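Local coordinates for membrane lipoprotein family protein (Aeropyrum pernix, PDB 4PEV) that probably captures nucleosides such as adenosine at the cell membrane and hands them to an ABC transporter for uptake, at residues K128-Y133 / D150-Y155; A139-A144 / D302-T307; A308-D311 / G315-R318. One frame throughout, in Å; residues are numbered along the deposited sequence.

Contact 1: K128-Y133 / D150-Y155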
ATOM      1  N   LYS C 128     -23.033  -8.106   7.212  1.00 42.61           N
ATOM      2  CA  LYS C 128     -24.430  -8.449   6.987  1.00 42.46           C
ATOM      3  C   LYS C 128     -24.626  -9.811   6.319  1.00 40.87           C
ATOM      4  O   LYS C 128     -25.516 -10.573   6.712  1.00 43.03           O
ATOM      5  CB  LYS C 128     -25.071  -7.376   6.103  1.00 45.39           C
ATOM      6  CG  LYS C 128     -25.037  -5.993   6.728  1.00 49.10           C
ATOM      7  CD  LYS C 128     -25.635  -4.934   5.816  1.00 53.20           C
ATOM      8  CE  LYS C 128     -26.237  -3.791   6.626  1.00 55.76           C
ATOM      9  NZ  LYS C 128     -25.921  -2.488   5.981  1.00 58.04           N
ATOM     10  N   VAL C 129     -23.806 -10.108   5.307  1.00 36.26           N
ATOM     11  CA  VAL C 129     -24.011 -11.284   4.453  1.00 33.15           C
ATOM     12  C   VAL C 129     -23.494 -12.595   5.066  1.00 33.23           C
ATOM     13  O   VAL C 129     -24.162 -13.641   4.970  1.00 31.58           O
ATOM     14  CB  VAL C 129     -23.367 -11.076   3.067  1.00 31.77           C
ATOM     15  CG1 VAL C 129     -23.369 -12.368   2.263  1.00 31.50           C
ATOM     16  CG2 VAL C 129     -24.090  -9.982   2.298  1.00 31.91           C
ATOM     17  N   ALA C 130     -22.309 -12.529   5.678  1.00 32.06           N
ATOM     18  CA  ALA C 130     -21.645 -13.692   6.244  1.00 31.55           C
ATOM     19  C   ALA C 130     -22.519 -14.533   7.164  1.00 33.38           C
ATOM     20  O   ALA C 130     -22.506 -15.756   7.044  1.00 36.65           O
ATOM     21  CB  ALA C 130     -20.385 -13.275   6.966  1.00 31.34           C
ATOM     22  N   PRO C 131     -23.267 -13.906   8.099  1.00 34.98           N
ATOM     23  CA  PRO C 131     -24.094 -14.764   8.969  1.00 35.51           C
ATOM     24  C   PRO C 131     -25.267 -15.471   8.256  1.00 35.25           C
ATOM     25  O   PRO C 131     -25.612 -16.572   8.658  1.00 36.55           O
ATOM     26  CB  PRO C 131     -24.583 -13.802  10.062  1.00 34.54           C
ATOM     27  CG  PRO C 131     -24.508 -12.453   9.440  1.00 34.78           C
ATOM     28  CD  PRO C 131     -23.301 -12.502   8.546  1.00 34.80           C
ATOM     29  N   ARG C 132     -25.850 -14.866   7.217  1.00 35.43           N
ATOM     30  CA  ARG C 132     -26.836 -15.564   6.357  1.00 35.96           C
ATOM     31  C   ARG C 132     -26.338 -16.827   5.615  1.00 34.78           C
ATOM     32  O   ARG C 132     -27.151 -17.646   5.232  1.00 34.87           O
ATOM     33  CB  ARG C 132     -27.384 -14.638   5.276  1.00 38.37           C
ATOM     34  CG  ARG C 132     -28.087 -13.398   5.768  1.00 41.38           C
ATOM     35  CD  ARG C 132     -28.774 -12.726   4.600  1.00 44.49           C
ATOM     36  NE  ARG C 132     -28.526 -11.292   4.597  1.00 50.83           N
ATOM     37  CZ  ARG C 132     -28.657 -10.495   3.532  1.00 57.78           C
ATOM     38  NH1 ARG C 132     -29.042 -10.980   2.354  1.00 59.69           N
ATOM     39  NH2 ARG C 132     -28.395  -9.192   3.642  1.00 60.72           N
ATOM     40  N   TYR C 133     -25.039 -16.968   5.355  1.00 34.07           N
ATOM     41  CA  TYR C 133     -24.520 -18.161   4.643  1.00 33.18           C
ATOM     42  C   TYR C 133     -23.374 -18.786   5.418  1.00 34.12           C
ATOM     43  O   TYR C 133     -22.231 -18.723   4.987  1.00 35.20           O
ATOM     44  CB  TYR C 133     -24.042 -17.799   3.237  1.00 30.39           C
ATOM     45  CG  TYR C 133     -25.085 -17.106   2.402  1.00 28.03           C
ATOM     46  CD1 TYR C 133     -25.991 -17.832   1.661  1.00 26.96           C
ATOM     47  CD2 TYR C 133     -25.154 -15.728   2.352  1.00 27.38           C
ATOM     48  CE1 TYR C 133     -26.951 -17.210   0.898  1.00 26.73           C
ATOM     49  CE2 TYR C 133     -26.109 -15.091   1.589  1.00 26.70           C
ATOM     50  CZ  TYR C 133     -27.002 -15.843   0.863  1.00 26.36           C
ATOM     51  OH  TYR C 133     -27.957 -15.239   0.100  1.00 25.95           O
ATOM     52  N   ASP C 150     -17.075 -17.861  12.216  1.00 42.13           N
ATOM     53  CA  ASP C 150     -16.242 -19.017  11.832  1.00 41.42           C
ATOM     54  C   ASP C 150     -15.957 -19.039  10.343  1.00 37.98           C
ATOM     55  O   ASP C 150     -14.928 -19.538   9.919  1.00 40.48           O
ATOM     56  CB  ASP C 150     -16.903 -20.338  12.212  1.00 43.18           C
ATOM     57  CG  ASP C 150     -17.395 -20.341  13.625  1.00 45.46           C
ATOM     58  OD1 ASP C 150     -16.675 -19.810  14.502  1.00 47.71           O
ATOM     59  OD2 ASP C 150     -18.512 -20.852  13.853  1.00 47.74           O
ATOM     60  N   ASN C 151     -16.868 -18.495   9.552  1.00 35.47           N
ATOM     61  CA  ASN C 151     -16.740 -18.554   8.105  1.00 34.58           C
ATOM     62  C   ASN C 151     -16.040 -17.326   7.496  1.00 34.37           C
ATOM     63  O   ASN C 151     -16.132 -17.092   6.279  1.00 33.74           O
ATOM     64  CB  ASN C 151     -18.119 -18.787   7.465  1.00 33.12           C
ATOM     65  CG  ASN C 151     -19.070 -17.618   7.653  1.00 33.10           C
ATOM     66  OD1 ASN C 151     -18.989 -16.878   8.635  1.00 32.12           O
ATOM     67  ND2 ASN C 151     -19.988 -17.450   6.707  1.00 33.86           N
ATOM     68  N   VAL C 152     -15.337 -16.548   8.322  1.00 32.42           N
ATOM     69  CA  VAL C 152     -14.618 -15.384   7.816  1.00 31.53           C
ATOM     70  C   VAL C 152     -13.201 -15.301   8.353  1.00 30.91           C
ATOM     71  O   VAL C 152     -12.993 -15.126   9.556  1.00 31.76           O
ATOM     72  CB  VAL C 152     -15.351 -14.076   8.145  1.00 31.41           C
ATOM     73  CG1 VAL C 152     -14.543 -12.881   7.667  1.00 31.37           C
ATOM     74  CG2 VAL C 152     -16.720 -14.063   7.486  1.00 31.90           C
ATOM     75  N   ALA C 153     -12.237 -15.413   7.440  1.00 30.61           N
ATOM     76  CA  ALA C 153     -10.826 -15.153   7.722  1.00 29.75           C
ATOM     77  C   ALA C 153     -10.474 -13.746   7.266  1.00 30.37           C
ATOM     78  O   ALA C 153     -10.508 -13.465   6.075  1.00 31.82           O
ATOM     79  CB  ALA C 153      -9.953 -16.158   6.994  1.00 29.12           C
ATOM     80  N   SER C 154     -10.144 -12.868   8.217  1.00 30.66           N
ATOM     81  CA  SER C 154      -9.721 -11.496   7.934  1.00 30.62           C
ATOM     82  C   SER C 154      -8.192 -11.392   7.855  1.00 31.73           C
ATOM     83  O   SER C 154      -7.480 -11.971   8.683  1.00 33.77           O
ATOM     84  CB  SER C 154     -10.220 -10.563   9.035  1.00 31.26           C
ATOM     85  OG  SER C 154     -11.641 -10.482   9.077  1.00 32.40           O
ATOM     86  N   TYR C 155      -7.691 -10.656   6.862  1.00 31.91           N
ATOM     87  CA  TYR C 155      -6.261 -10.358   6.735  1.00 32.19           C
ATOM     88  C   TYR C 155      -6.049  -8.844   6.819  1.00 32.91           C
ATOM     89  O   TYR C 155      -6.411  -8.097   5.912  1.00 31.83           O
ATOM     90  CB  TYR C 155      -5.702 -10.928   5.435  1.00 32.79           C
ATOM     91  CG  TYR C 155      -5.647 -12.451   5.398  1.00 33.83           C
ATOM     92  CD1 TYR C 155      -6.783 -13.205   5.125  1.00 36.14           C
ATOM     93  CD2 TYR C 155      -4.458 -13.132   5.624  1.00 33.62           C
ATOM     94  CE1 TYR C 155      -6.738 -14.594   5.082  1.00 37.54           C
ATOM     95  CE2 TYR C 155      -4.398 -14.515   5.589  1.00 35.59           C
ATOM     96  CZ  TYR C 155      -5.539 -15.253   5.313  1.00 38.09           C
ATOM     97  OH  TYR C 155      -5.488 -16.648   5.280  1.00 38.72           O
TER
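Asn151 reaches across to Ala130 and gives the contact its polar bond: ND2 donates to Ala130 O over 3.1 Å, with an N-H...O angle of 158°. The carbonyl oxygen lies close to the amide plane of Asn151, so the NH2 group is well aimed, although it meets the acceptor from above the carbonyl plane. Tyr133 N reaches the same oxygen from the opposite face, at 3.3 Å from Ala130 O, so the last turn of the helix and the strand side share one acceptor. The strongest polar partner of this amide is Gln136 O, in the turn between helix and strand. Asparagine suits the place because its short side chain carries an NH2 whose two hydrogens can serve two carbonyls; a chi1 of 67° sets CG between its own backbone N and carbonyl carbon and turns the amide toward the helix end. On the far flank of the helix, Arg132 forms salt bridges with Glu100 and Asp104 of helix 99-108.

The helix 123-132 belongs to a beta-alpha-beta crossover, linking parallel strands 114-118 and 137-141 of a Rossmann-like lobe; here its end leans against the next strand, 152-157. Pro131 has no N-H to give to the turn before it, and the helix is kinked there.

Apolar packing is confined to small groups. Ala130 CB meets Val152 CG2 at 3.8 Å, and alanine, with a single methyl, lets the helix come near the strand. Val152, beta-branched as strand residues often are, holds CG1 anti to its backbone N (chi1 177°), which leaves CG2 beside that N and against Ala130.

Contact 2: A139-A144 / D302-T307. With ADN (adenosine), chain F.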
ATOM      1  N   ALA C 139     -12.711 -14.816   2.536  1.00 29.08           N
ATOM      2  CA  ALA C 139     -11.496 -14.129   2.985  1.00 28.11           C
ATOM      3  C   ALA C 139     -11.631 -12.634   2.712  1.00 27.42           C
ATOM      4  O   ALA C 139     -11.883 -12.224   1.592  1.00 26.87           O
ATOM      5  CB  ALA C 139     -10.258 -14.695   2.318  1.00 27.65           C
ATOM      6  N   LEU C 140     -11.513 -11.832   3.763  1.00 28.03           N
ATOM      7  CA  LEU C 140     -11.549 -10.384   3.641  1.00 28.63           C
ATOM      8  C   LEU C 140     -10.116  -9.906   3.645  1.00 29.71           C
ATOM      9  O   LEU C 140      -9.366 -10.243   4.550  1.00 30.04           O
ATOM     10  CB  LEU C 140     -12.318  -9.780   4.811  1.00 28.54           C
ATOM     11  CG  LEU C 140     -12.573  -8.269   4.796  1.00 29.72           C
ATOM     12  CD1 LEU C 140     -13.062  -7.751   3.442  1.00 30.47           C
ATOM     13  CD2 LEU C 140     -13.566  -7.894   5.888  1.00 29.48           C
ATOM     14  N   ILE C 141      -9.719  -9.155   2.622  1.00 31.22           N
ATOM     15  CA  ILE C 141      -8.339  -8.666   2.524  1.00 31.73           C
ATOM     16  C   ILE C 141      -8.284  -7.166   2.813  1.00 33.90           C
ATOM     17  O   ILE C 141      -9.117  -6.401   2.307  1.00 32.19           O
ATOM     18  CB  ILE C 141      -7.717  -8.917   1.137  1.00 31.11           C
ATOM     19  CG1 ILE C 141      -7.959 -10.358   0.656  1.00 31.97           C
ATOM     20  CG2 ILE C 141      -6.234  -8.593   1.150  1.00 30.49           C
ATOM     21  CD1 ILE C 141      -7.502 -11.448   1.605  1.00 32.25           C
ATOM     22  N   ASP C 142      -7.302  -6.776   3.639  1.00 36.85           N
ATOM     23  CA  ASP C 142      -7.054  -5.383   4.031  1.00 38.87           C
ATOM     24  C   ASP C 142      -8.103  -4.853   5.011  1.00 36.63           C
ATOM     25  O   ASP C 142      -8.234  -3.644   5.196  1.00 34.83           O
ATOM     26  CB  ASP C 142      -6.965  -4.480   2.787  1.00 43.43           C
ATOM     27  CG  ASP C 142      -6.071  -3.255   2.993  1.00 47.77           C
ATOM     28  OD1 ASP C 142      -4.952  -3.423   3.528  1.00 56.17           O
ATOM     29  OD2 ASP C 142      -6.474  -2.129   2.596  1.00 49.27           O
ATOM     30  N   ALA C 143      -8.848  -5.759   5.640  1.00 36.69           N
ATOM     31  CA  ALA C 143      -9.873  -5.366   6.609  1.00 36.75           C
ATOM     32  C   ALA C 143     -10.256  -6.536   7.477  1.00 36.75           C
ATOM     33  O   ALA C 143     -10.014  -7.687   7.127  1.00 34.71           O
ATOM     34  CB  ALA C 143     -11.111  -4.805   5.921  1.00 35.70           C
ATOM     35  N   ALA C 144     -10.835  -6.207   8.623  1.00 39.81           N
ATOM     36  CA  ALA C 144     -11.367  -7.196   9.537  1.00 40.97           C
ATOM     37  C   ALA C 144     -12.743  -6.785  10.007  1.00 42.14           C
ATOM     38  O   ALA C 144     -13.046  -5.599  10.212  1.00 39.37           O
ATOM     39  CB  ALA C 144     -10.449  -7.391  10.721  1.00 41.26           C
ATOM     40  N   ASP C 302      -0.762 -10.419  -2.235  1.00 34.99           N
ATOM     41  CA  ASP C 302      -0.668 -11.658  -2.998  1.00 34.64           C
ATOM     42  C   ASP C 302      -0.499 -12.856  -2.093  1.00 33.09           C
ATOM     43  O   ASP C 302      -1.073 -13.911  -2.355  1.00 33.36           O
ATOM     44  CB  ASP C 302       0.472 -11.584  -4.014  1.00 36.77           C
ATOM     45  CG  ASP C 302       1.816 -11.250  -3.386  1.00 39.95           C
ATOM     46  OD1 ASP C 302       1.906 -10.350  -2.509  1.00 40.88           O
ATOM     47  OD2 ASP C 302       2.800 -11.895  -3.797  1.00 44.74           O
ATOM     48  N   VAL C 303       0.251 -12.683  -1.009  1.00 31.17           N
ATOM     49  CA  VAL C 303       0.463 -13.765  -0.062  1.00 30.47           C
ATOM     50  C   VAL C 303      -0.807 -13.992   0.741  1.00 30.26           C
ATOM     51  O   VAL C 303      -1.180 -15.129   0.981  1.00 32.55           O
ATOM     52  CB  VAL C 303       1.680 -13.502   0.852  1.00 30.19           C
ATOM     53  CG1 VAL C 303       1.803 -14.562   1.928  1.00 29.34           C
ATOM     54  CG2 VAL C 303       2.950 -13.456   0.015  1.00 29.76           C
ATOM     55  N   ALA C 304      -1.485 -12.928   1.148  1.00 30.11           N
ATOM     56  CA  ALA C 304      -2.794 -13.081   1.805  1.00 30.43           C
ATOM     57  C   ALA C 304      -3.696 -13.967   0.958  1.00 30.31           C
ATOM     58  O   ALA C 304      -4.086 -15.050   1.398  1.00 30.60           O
ATOM     59  CB  ALA C 304      -3.461 -11.729   2.032  1.00 30.55           C
ATOM     60  N   VAL C 305      -3.979 -13.511  -0.264  1.00 29.62           N
ATOM     61  CA  VAL C 305      -4.891 -14.202  -1.179  1.00 29.65           C
ATOM     62  C   VAL C 305      -4.450 -15.633  -1.405  1.00 30.26           C
ATOM     63  O   VAL C 305      -5.275 -16.546  -1.368  1.00 29.94           O
ATOM     64  CB  VAL C 305      -4.966 -13.508  -2.559  1.00 30.11           C
ATOM     65  CG1 VAL C 305      -5.691 -14.373  -3.586  1.00 30.13           C
ATOM     66  CG2 VAL C 305      -5.655 -12.161  -2.451  1.00 30.68           C
ATOM     67  N   TYR C 306      -3.155 -15.820  -1.649  1.00 31.01           N
ATOM     68  CA  TYR C 306      -2.599 -17.152  -1.903  1.00 32.91           C
ATOM     69  C   TYR C 306      -2.695 -18.082  -0.669  1.00 33.32           C
ATOM     70  O   TYR C 306      -3.010 -19.264  -0.799  1.00 34.32           O
ATOM     71  CB  TYR C 306      -1.133 -17.049  -2.369  1.00 34.87           C
ATOM     72  CG  TYR C 306      -0.527 -18.402  -2.633  1.00 35.59           C
ATOM     73  CD1 TYR C 306      -0.713 -19.023  -3.847  1.00 37.41           C
ATOM     74  CD2 TYR C 306       0.177 -19.084  -1.646  1.00 34.60           C
ATOM     75  CE1 TYR C 306      -0.193 -20.277  -4.094  1.00 38.01           C
ATOM     76  CE2 TYR C 306       0.690 -20.339  -1.882  1.00 34.82           C
ATOM     77  CZ  TYR C 306       0.501 -20.924  -3.112  1.00 36.65           C
ATOM     78  OH  TYR C 306       0.999 -22.171  -3.396  1.00 40.32           O
ATOM     79  N   THR C 307      -2.412 -17.546   0.515  1.00 32.09           N
ATOM     80  CA  THR C 307      -2.529 -18.295   1.754  1.00 31.04           C
ATOM     81  C   THR C 307      -3.981 -18.682   2.012  1.00 30.24           C
ATOM     82  O   THR C 307      -4.281 -19.829   2.292  1.00 30.20           O
ATOM     83  CB  THR C 307      -1.959 -17.471   2.931  1.00 31.70           C
ATOM     84  OG1 THR C 307      -0.536 -17.360   2.766  1.00 31.16           O
ATOM     85  CG2 THR C 307      -2.264 -18.118   4.274  1.00 30.72           C
TER
HETATM   86  O5' ADN F 501      -2.603   2.142  -2.854  1.00 24.76           O
HETATM   87  C5' ADN F 501      -2.489   2.457  -1.453  1.00 24.46           C
HETATM   88  C4' ADN F 501      -3.476   1.731  -0.532  1.00 25.00           C
HETATM   89  O4' ADN F 501      -4.830   2.117  -0.786  1.00 25.17           O
HETATM   90  C3' ADN F 501      -3.504   0.208  -0.605  1.00 25.42           C
HETATM   91  O3' ADN F 501      -2.432  -0.392   0.130  1.00 24.73           O
HETATM   92  C2' ADN F 501      -4.886  -0.113  -0.044  1.00 25.15           C
HETATM   93  O2' ADN F 501      -4.924  -0.132   1.389  1.00 24.87           O
HETATM   94  C1' ADN F 501      -5.723   1.032  -0.552  1.00 25.20           C
HETATM   95  N9  ADN F 501      -6.377   0.689  -1.830  1.00 26.41           N
HETATM   96  C8  ADN F 501      -5.829   0.709  -3.067  1.00 26.73           C
HETATM   97  N7  ADN F 501      -6.735   0.348  -4.015  1.00 27.31           N
HETATM   98  C5  ADN F 501      -7.890   0.101  -3.362  1.00 28.16           C
HETATM   99  C6  ADN F 501      -9.259  -0.327  -3.720  1.00 28.08           C
HETATM  100  N6  ADN F 501      -9.570  -0.569  -5.008  1.00 28.70           N
HETATM  101  N1  ADN F 501     -10.172  -0.478  -2.728  1.00 28.31           N
HETATM  102  C2  ADN F 501      -9.873  -0.252  -1.431  1.00 27.77           C
HETATM  103  N3  ADN F 501      -8.655   0.135  -1.032  1.00 28.04           N
HETATM  104  C4  ADN F 501      -7.646   0.321  -1.925  1.00 27.80           C
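Ile141 meets Ala304 and Val305 with no ring or other planar group between them, so the flat group here is the carboxylate of Asp142, next along the chain, and its two oxygens divide the work. OD2 of Asp142 accepts a hydrogen bond from O2' of the adenosine at 2.8 Å, the CG-OD2...O2' angle being about 127°, and the hydroxyl approaches from about 30° out of the carboxylate plane. OD1 stands 3.9 Å from the same O2' and is instead paired with Lys299 in a salt bridge. The CG of Asp142 lies roughly across from its backbone N (chi1 -151°), which swings the carboxylate to the ribose.

Behind this site the contact is wholly apolar. Ile141 sits at the end of strand 137-141 and sends CD1 to Ala304 CB at 4.1 Å, while its CG1 comes 4.3 Å from Val305 CG2. Alanine allows the long isoleucine branch to approach helix 301-313, and Val305 fills the flank, also touching Val116 on the neighbouring strand. This is helix-on-sheet packing in a Rossmann-like lobe, and Asp142 takes up the ligand just past the strand's C-terminal end, as in periplasmic-binding-protein folds. Asp282, at the end of strand 277-282, and Gly256, just past strand 248-254, bind adenosine from the second sheet.

With an alanine here in place of Asp142, the ribose 2'-hydroxyl would probably lose its acceptor and Lys299 this countercharge. Glu159 brings a second carboxylate close to OD1, which would tend to favour protonation; Lys299 probably offsets it and keeps Asp142 an anionic acceptor, suited to recognising a ribose hydroxyl.

Contact 3: A308-D311 / G315-R318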
ATOM      1  N   ALA C 308      -4.893 -17.731   1.899  1.00 30.25           N
ATOM      2  CA  ALA C 308      -6.324 -18.030   2.101  1.00 29.97           C
ATOM      3  C   ALA C 308      -6.872 -19.104   1.143  1.00 30.40           C
ATOM      4  O   ALA C 308      -7.753 -19.881   1.513  1.00 30.73           O
ATOM      5  CB  ALA C 308      -7.148 -16.758   1.982  1.00 29.53           C
ATOM      6  N   ILE C 309      -6.366 -19.127  -0.087  1.00 30.38           N
ATOM      7  CA  ILE C 309      -6.781 -20.115  -1.070  1.00 29.84           C
ATOM      8  C   ILE C 309      -6.153 -21.473  -0.793  1.00 30.34           C
ATOM      9  O   ILE C 309      -6.803 -22.511  -0.966  1.00 27.96           O
ATOM     10  CB  ILE C 309      -6.406 -19.671  -2.486  1.00 29.21           C
ATOM     11  CG1 ILE C 309      -7.231 -18.452  -2.865  1.00 30.22           C
ATOM     12  CG2 ILE C 309      -6.671 -20.780  -3.489  1.00 28.59           C
ATOM     13  CD1 ILE C 309      -6.729 -17.729  -4.088  1.00 29.94           C
ATOM     14  N   LYS C 310      -4.887 -21.468  -0.385  1.00 32.13           N
ATOM     15  CA  LYS C 310      -4.189 -22.714  -0.050  1.00 34.43           C
ATOM     16  C   LYS C 310      -4.857 -23.379   1.151  1.00 34.17           C
ATOM     17  O   LYS C 310      -5.245 -24.541   1.084  1.00 34.69           O
ATOM     18  CB  LYS C 310      -2.719 -22.452   0.249  1.00 37.01           C
ATOM     19  CG  LYS C 310      -1.860 -23.683   0.114  1.00 41.67           C
ATOM     20  CD  LYS C 310      -0.441 -23.420   0.570  1.00 47.00           C
ATOM     21  CE  LYS C 310       0.482 -24.545   0.126  1.00 51.31           C
ATOM     22  NZ  LYS C 310       1.679 -24.604   1.007  1.00 54.31           N
ATOM     23  N   ASP C 311      -5.027 -22.624   2.233  1.00 34.42           N
ATOM     24  CA  ASP C 311      -5.759 -23.105   3.407  1.00 34.43           C
ATOM     25  C   ASP C 311      -7.019 -23.869   2.978  1.00 33.67           C
ATOM     26  O   ASP C 311      -7.230 -24.994   3.412  1.00 34.92           O
ATOM     27  CB  ASP C 311      -6.127 -21.949   4.359  1.00 35.14           C
ATOM     28  CG  ASP C 311      -4.952 -21.500   5.261  1.00 37.25           C
ATOM     29  OD1 ASP C 311      -3.788 -21.894   5.028  1.00 39.02           O
ATOM     30  OD2 ASP C 311      -5.198 -20.740   6.224  1.00 39.78           O
ATOM     31  N   GLY C 315      -8.055 -28.071   3.260  1.00 43.84           N
ATOM     32  CA  GLY C 315      -9.033 -28.141   4.354  1.00 44.67           C
ATOM     33  C   GLY C 315      -8.606 -27.619   5.721  1.00 44.99           C
ATOM     34  O   GLY C 315      -9.136 -28.067   6.731  1.00 43.35           O
ATOM     35  N   ARG C 316      -7.652 -26.689   5.768  1.00 47.72           N
ATOM     36  CA  ARG C 316      -7.237 -26.065   7.036  1.00 49.64           C
ATOM     37  C   ARG C 316      -7.605 -24.574   7.090  1.00 46.81           C
ATOM     38  O   ARG C 316      -6.861 -23.752   7.640  1.00 46.17           O
ATOM     39  CB  ARG C 316      -5.739 -26.294   7.346  1.00 54.69           C
ATOM     40  CG  ARG C 316      -4.789 -26.363   6.159  1.00 60.43           C
ATOM     41  CD  ARG C 316      -3.331 -26.518   6.608  1.00 65.18           C
ATOM     42  NE  ARG C 316      -2.606 -25.244   6.543  1.00 69.46           N
ATOM     43  CZ  ARG C 316      -2.083 -24.704   5.434  1.00 71.62           C
ATOM     44  NH1 ARG C 316      -2.182 -25.305   4.250  1.00 68.26           N
ATOM     45  NH2 ARG C 316      -1.456 -23.536   5.508  1.00 73.26           N
ATOM     46  N   PHE C 317      -8.769 -24.244   6.531  1.00 42.81           N
ATOM     47  CA  PHE C 317      -9.351 -22.916   6.682  1.00 40.94           C
ATOM     48  C   PHE C 317      -9.897 -22.775   8.080  1.00 41.00           C
ATOM     49  O   PHE C 317     -10.415 -23.732   8.632  1.00 41.43           O
ATOM     50  CB  PHE C 317     -10.497 -22.732   5.696  1.00 40.80           C
ATOM     51  CG  PHE C 317     -11.200 -21.411   5.812  1.00 39.43           C
ATOM     52  CD1 PHE C 317     -12.286 -21.258   6.669  1.00 41.06           C
ATOM     53  CD2 PHE C 317     -10.793 -20.323   5.054  1.00 38.80           C
ATOM     54  CE1 PHE C 317     -12.945 -20.037   6.772  1.00 41.04           C
ATOM     55  CE2 PHE C 317     -11.446 -19.107   5.145  1.00 38.15           C
ATOM     56  CZ  PHE C 317     -12.523 -18.961   6.005  1.00 39.84           C
ATOM     57  N   ARG C 318      -9.800 -21.579   8.645  1.00 42.74           N
ATOM     58  CA  ARG C 318     -10.452 -21.288   9.919  1.00 44.34           C
ATOM     59  C   ARG C 318     -10.655 -19.781  10.106  1.00 40.78           C
ATOM     60  O   ARG C 318      -9.799 -18.991   9.736  1.00 38.73           O
ATOM     61  CB  ARG C 318      -9.668 -21.907  11.089  1.00 48.69           C
ATOM     62  CG  ARG C 318      -8.241 -21.404  11.234  1.00 56.09           C
ATOM     63  CD  ARG C 318      -7.321 -22.422  11.907  1.00 64.13           C
ATOM     64  NE  ARG C 318      -5.898 -22.056  11.797  1.00 75.50           N
ATOM     65  CZ  ARG C 318      -5.141 -22.144  10.687  1.00 79.85           C
ATOM     66  NH1 ARG C 318      -5.642 -22.588   9.532  1.00 79.90           N
ATOM     67  NH2 ARG C 318      -3.861 -21.776  10.727  1.00 78.67           N
TER
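Asp311 and Arg316 are joined by the long bond of a Schellman motif, which ends helix 301-313: Arg316 N donates to Asp311 O at 2.9 Å with an N-H...O angle of 144°. The motif's second bond runs from Gly315 N to the carbonyl of the residue after Asp311. Gly315 N also lies near Asp311 O, but its angle is too poor for a bond, so among the donors of 315-318 that carbonyl is served by Arg316 alone. The reversal needs a positive phi at Gly315, a conformation that glycine adopts without the penalty a side chain would bring.

The buried carboxylate of Asp311 is answered by two arginines, a sensible match for an acid tucked under a surface loop. OD1 of Asp311 is 2.9 Å from Arg316 NH2, yet it sits over a face of the guanidinium, with the two planes 69° apart. With none of the guanidinium hydrogens aimed at the oxygen, the pair is held by electrostatic attraction alone. The bend in the arginine chain (chi3 -101°) folds the guanidinium back over the acid. OD2 turns to Arg318 NH1 at 3.8 Å, a long salt bridge in which the arginine comes in obliquely. Arg316 has a stronger polar partner in Glu314, which pairs with NH1.

Phe317 packs on Lys137, Ala153 and Leu114, anchoring the loop to the sheet before strand 320-324. Lys310 runs past the guanidinium of Arg316; its CG lies at the edge of that group, near its plane, 4.5 Å from Arg316 NH1.

In the fold
Contacts 1 and 2 are buried and contact 3 is at the surface, all in the lobe built on the parallel sheet. Helix 301-313 serves both contact 2 and contact 3, its earlier turns against strand 137-141 and its last turn against the loop that leads to strand 320-324; Ala139 CB and Ala308 CB, 3.7 Å apart, join the two. Contacts 1 and 2 use neighbouring strands, paired by backbone bonds such as Tyr155 N to Leu140 O. The chemistry follows position: a side-chain amide at a helix end in contact 1, aliphatic packing behind the ligand in contact 2, and salt bridges round a helix terminus in contact 3.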